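PDB 4FRX: anaerobically-induced outer membrane porin OprE from Pseudomonas aeruginosa, which probably forms a passive diffusion channel that lets small solutes cross the outer membrane. Local coordinates for residues 325-330 / 363-368. Numbering follows the deposited sequence.
Sequences LITDVQ and IYLSGD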
ATOM      1  N   LEU A 325      -4.519   1.568   6.701  1.00  8.57           N
ATOM      2  CA  LEU A 325      -4.668   1.852   8.120  1.00  7.62           C
ATOM      3  C   LEU A 325      -3.606   2.871   8.522  1.00  7.90           C
ATOM      4  O   LEU A 325      -2.476   2.841   8.006  1.00 10.00           O
ATOM      5  CB  LEU A 325      -4.469   0.557   8.939  1.00  9.32           C
ATOM      6  CG  LEU A 325      -5.439  -0.615   8.700  1.00 10.55           C
ATOM      7  CD1 LEU A 325      -5.033  -1.873   9.490  1.00  9.87           C
ATOM      8  CD2 LEU A 325      -6.895  -0.229   9.016  1.00 11.90           C
ATOM      9  N   ILE A 326      -3.941   3.738   9.478  1.00 10.03           N
ATOM     10  CA  ILE A 326      -2.970   4.695  10.012  1.00  9.97           C
ATOM     11  C   ILE A 326      -1.791   4.039  10.713  1.00 11.50           C
ATOM     12  O   ILE A 326      -0.790   4.707  11.034  1.00 10.23           O
ATOM     13  CB  ILE A 326      -3.620   5.760  10.941  1.00 11.60           C
ATOM     14  CG1 ILE A 326      -4.287   5.114  12.159  1.00  8.46           C
ATOM     15  CG2 ILE A 326      -4.605   6.624  10.150  1.00 13.01           C
ATOM     16  CD1 ILE A 326      -4.758   6.141  13.210  1.00 11.67           C
ATOM     17  N   THR A 327      -1.907   2.730  10.915  1.00  9.82           N
ATOM     18  CA  THR A 327      -0.891   1.931  11.585  1.00  9.77           C
ATOM     19  C   THR A 327      -0.060   1.079  10.614  1.00 11.98           C
ATOM     20  O   THR A 327       0.746   0.264  11.046  1.00 14.09           O
ATOM     21  CB  THR A 327      -1.530   0.999  12.628  1.00  7.86           C
ATOM     22  OG1 THR A 327      -2.464   0.120  11.978  1.00  8.96           O
ATOM     23  CG2 THR A 327      -2.249   1.807  13.713  1.00  7.00           C
ATOM     24  N   ASP A 328      -0.243   1.261   9.309  1.00 10.98           N
ATOM     25  CA  ASP A 328       0.566   0.510   8.350  1.00 10.13           C
ATOM     26  C   ASP A 328       1.900   1.227   8.249  1.00  9.94           C
ATOM     27  O   ASP A 328       1.999   2.264   7.609  1.00 13.18           O
ATOM     28  CB  ASP A 328      -0.110   0.409   6.977  1.00 14.69           C
ATOM     29  CG  ASP A 328       0.657  -0.503   6.003  1.00 23.69           C
ATOM     30  OD1 ASP A 328       1.854  -0.263   5.748  1.00 22.13           O
ATOM     31  OD2 ASP A 328       0.055  -1.464   5.478  1.00 22.05           O
ATOM     32  N   VAL A 329       2.916   0.658   8.890  1.00 11.12           N
ATOM     33  CA  VAL A 329       4.213   1.309   9.050  1.00  9.31           C
ATOM     34  C   VAL A 329       5.325   0.416   8.489  1.00 18.62           C
ATOM     35  O   VAL A 329       5.060  -0.456   7.666  1.00 14.13           O
ATOM     36  CB  VAL A 329       4.468   1.716  10.524  1.00  8.61           C
ATOM     37  CG1 VAL A 329       3.480   2.811  10.939  1.00  9.71           C
ATOM     38  CG2 VAL A 329       4.295   0.518  11.454  1.00 12.15           C
ATOM     39  N   GLN A 330       6.567   0.640   8.904  1.00 12.58           N
ATOM     40  CA  GLN A 330       7.685   0.044   8.177  1.00 14.20           C
ATOM     41  C   GLN A 330       7.736  -1.467   8.341  1.00 10.66           C
ATOM     42  O   GLN A 330       7.989  -2.196   7.382  1.00 15.19           O
ATOM     43  CB  GLN A 330       9.023   0.693   8.578  1.00 12.85           C
ATOM     44  CG  GLN A 330      10.210   0.128   7.824  1.00  9.98           C
ATOM     45  CD  GLN A 330      11.521   0.806   8.181  1.00 16.00           C
ATOM     46  OE1 GLN A 330      11.533   1.922   8.706  1.00 13.61           O
ATOM     47  NE2 GLN A 330      12.640   0.129   7.891  1.00 14.59           N
ATOM     48  N   ILE A 363       7.612   8.098  14.131  1.00 12.27           N
ATOM     49  CA  ILE A 363       6.315   7.694  14.637  1.00  8.47           C
ATOM     50  C   ILE A 363       6.547   6.584  15.643  1.00  7.79           C
ATOM     51  O   ILE A 363       7.437   5.736  15.481  1.00 10.26           O
ATOM     52  CB  ILE A 363       5.387   7.213  13.508  1.00  9.42           C
ATOM     53  CG1 ILE A 363       4.066   6.665  14.082  1.00  7.33           C
ATOM     54  CG2 ILE A 363       6.094   6.150  12.655  1.00 15.73           C
ATOM     55  CD1 ILE A 363       3.015   6.388  13.030  1.00 14.99           C
ATOM     56  N   TYR A 364       5.792   6.624  16.721  1.00  9.62           N
ATOM     57  CA  TYR A 364       5.857   5.551  17.690  1.00  9.78           C
ATOM     58  C   TYR A 364       4.454   5.000  17.787  1.00  6.14           C
ATOM     59  O   TYR A 364       3.501   5.775  17.880  1.00  5.40           O
ATOM     60  CB  TYR A 364       6.310   6.095  19.046  1.00 11.31           C
ATOM     61  CG  TYR A 364       6.291   5.028  20.110  1.00 15.50           C
ATOM     62  CD1 TYR A 364       7.357   4.147  20.253  1.00 16.39           C
ATOM     63  CD2 TYR A 364       5.192   4.879  20.952  1.00 13.49           C
ATOM     64  CE1 TYR A 364       7.335   3.158  21.216  1.00 18.94           C
ATOM     65  CE2 TYR A 364       5.160   3.891  21.909  1.00 14.16           C
ATOM     66  CZ  TYR A 364       6.228   3.037  22.039  1.00 19.18           C
ATOM     67  OH  TYR A 364       6.190   2.057  23.002  1.00 18.58           O
ATOM     68  N   LEU A 365       4.317   3.673  17.757  1.00 12.15           N
ATOM     69  CA  LEU A 365       3.003   3.040  17.883  1.00 10.45           C
ATOM     70  C   LEU A 365       3.003   1.970  18.973  1.00  9.05           C
ATOM     71  O   LEU A 365       3.980   1.240  19.146  1.00  8.69           O
ATOM     72  CB  LEU A 365       2.553   2.402  16.558  1.00 11.10           C
ATOM     73  CG  LEU A 365       2.615   3.216  15.272  1.00 10.81           C
ATOM     74  CD1 LEU A 365       3.990   3.030  14.626  1.00 12.72           C
ATOM     75  CD2 LEU A 365       1.507   2.823  14.306  1.00  9.84           C
ATOM     76  N   SER A 366       1.895   1.864  19.692  1.00  5.83           N
ATOM     77  CA  SER A 366       1.795   0.894  20.774  1.00 12.58           C
ATOM     78  C   SER A 366       0.433   0.220  20.694  1.00  7.07           C
ATOM     79  O   SER A 366      -0.597   0.891  20.809  1.00 10.53           O
ATOM     80  CB  SER A 366       1.972   1.597  22.122  1.00 15.25           C
ATOM     81  OG  SER A 366       1.942   0.667  23.187  1.00 15.82           O
ATOM     82  N   GLY A 367       0.441  -1.090  20.457  1.00  8.21           N
ATOM     83  CA  GLY A 367      -0.773  -1.873  20.289  1.00  4.10           C
ATOM     84  C   GLY A 367      -1.017  -2.798  21.470  1.00  8.82           C
ATOM     85  O   GLY A 367      -0.093  -3.381  22.011  1.00  8.84           O
ATOM     86  N   ASP A 368      -2.268  -2.938  21.884  1.00 11.85           N
ATOM     87  CA  ASP A 368      -2.563  -3.913  22.931  1.00  9.43           C
ATOM     88  C   ASP A 368      -3.920  -4.549  22.743  1.00  8.03           C
ATOM     89  O   ASP A 368      -4.587  -4.290  21.751  1.00  6.14           O
ATOM     90  CB  ASP A 368      -2.411  -3.317  24.334  1.00 17.92           C
ATOM     91  CG  ASP A 368      -3.494  -2.317  24.673  1.00 25.05           C
ATOM     92  OD1 ASP A 368      -4.128  -1.754  23.757  1.00 28.33           O
ATOM     93  OD2 ASP A 368      -3.707  -2.090  25.880  1.00 30.80           O
TER
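With CG set beside its backbone N and chi2 near 89°, L365 sends both methyls from the barrel wall toward T327 and V329, while V329, at chi1 -66°, holds CG1 out to meet them. The pair is a worked example of how an OprD-family β-barrel porin seats a loop that folds inward between strands 295-305 and 340-349. Strand 358-370 supplies the wall: I363 and L365, two residues apart, both point to the loop, and each is hydrogen-bonded through its backbone to strand 377-389. V329 CG1 lies against both methyls of the leucine, closer to CD1 at 3.7 Å, and the two side chains run antiparallel and overlap near their ends. L365 CD2 also reaches T327, 3.7 Å from CA and 3.9 Å from CG2. I363 adds its CD1 at 4.2 Å from V329 CG1, so that this one valine methyl touches both strand side chains. No hydrogen bond spans the contact. Residues L325 to D328 form a type I turn, closed by D328 N on L325 O at 3.0 Å. Within the loop, T327 OG1 is bonded to K333 O, and D328 OD2 forms a salt bridge with K333 NZ; bonds to the wall run from T327 OG1 to Q302 NE2, from I326 O to Q343 NE2 and from Q330 N to D383 OD2. The buried threonine thus divides its work: its hydroxyl serves the polar network, and its methyl, CG2, rests against L365 CD2.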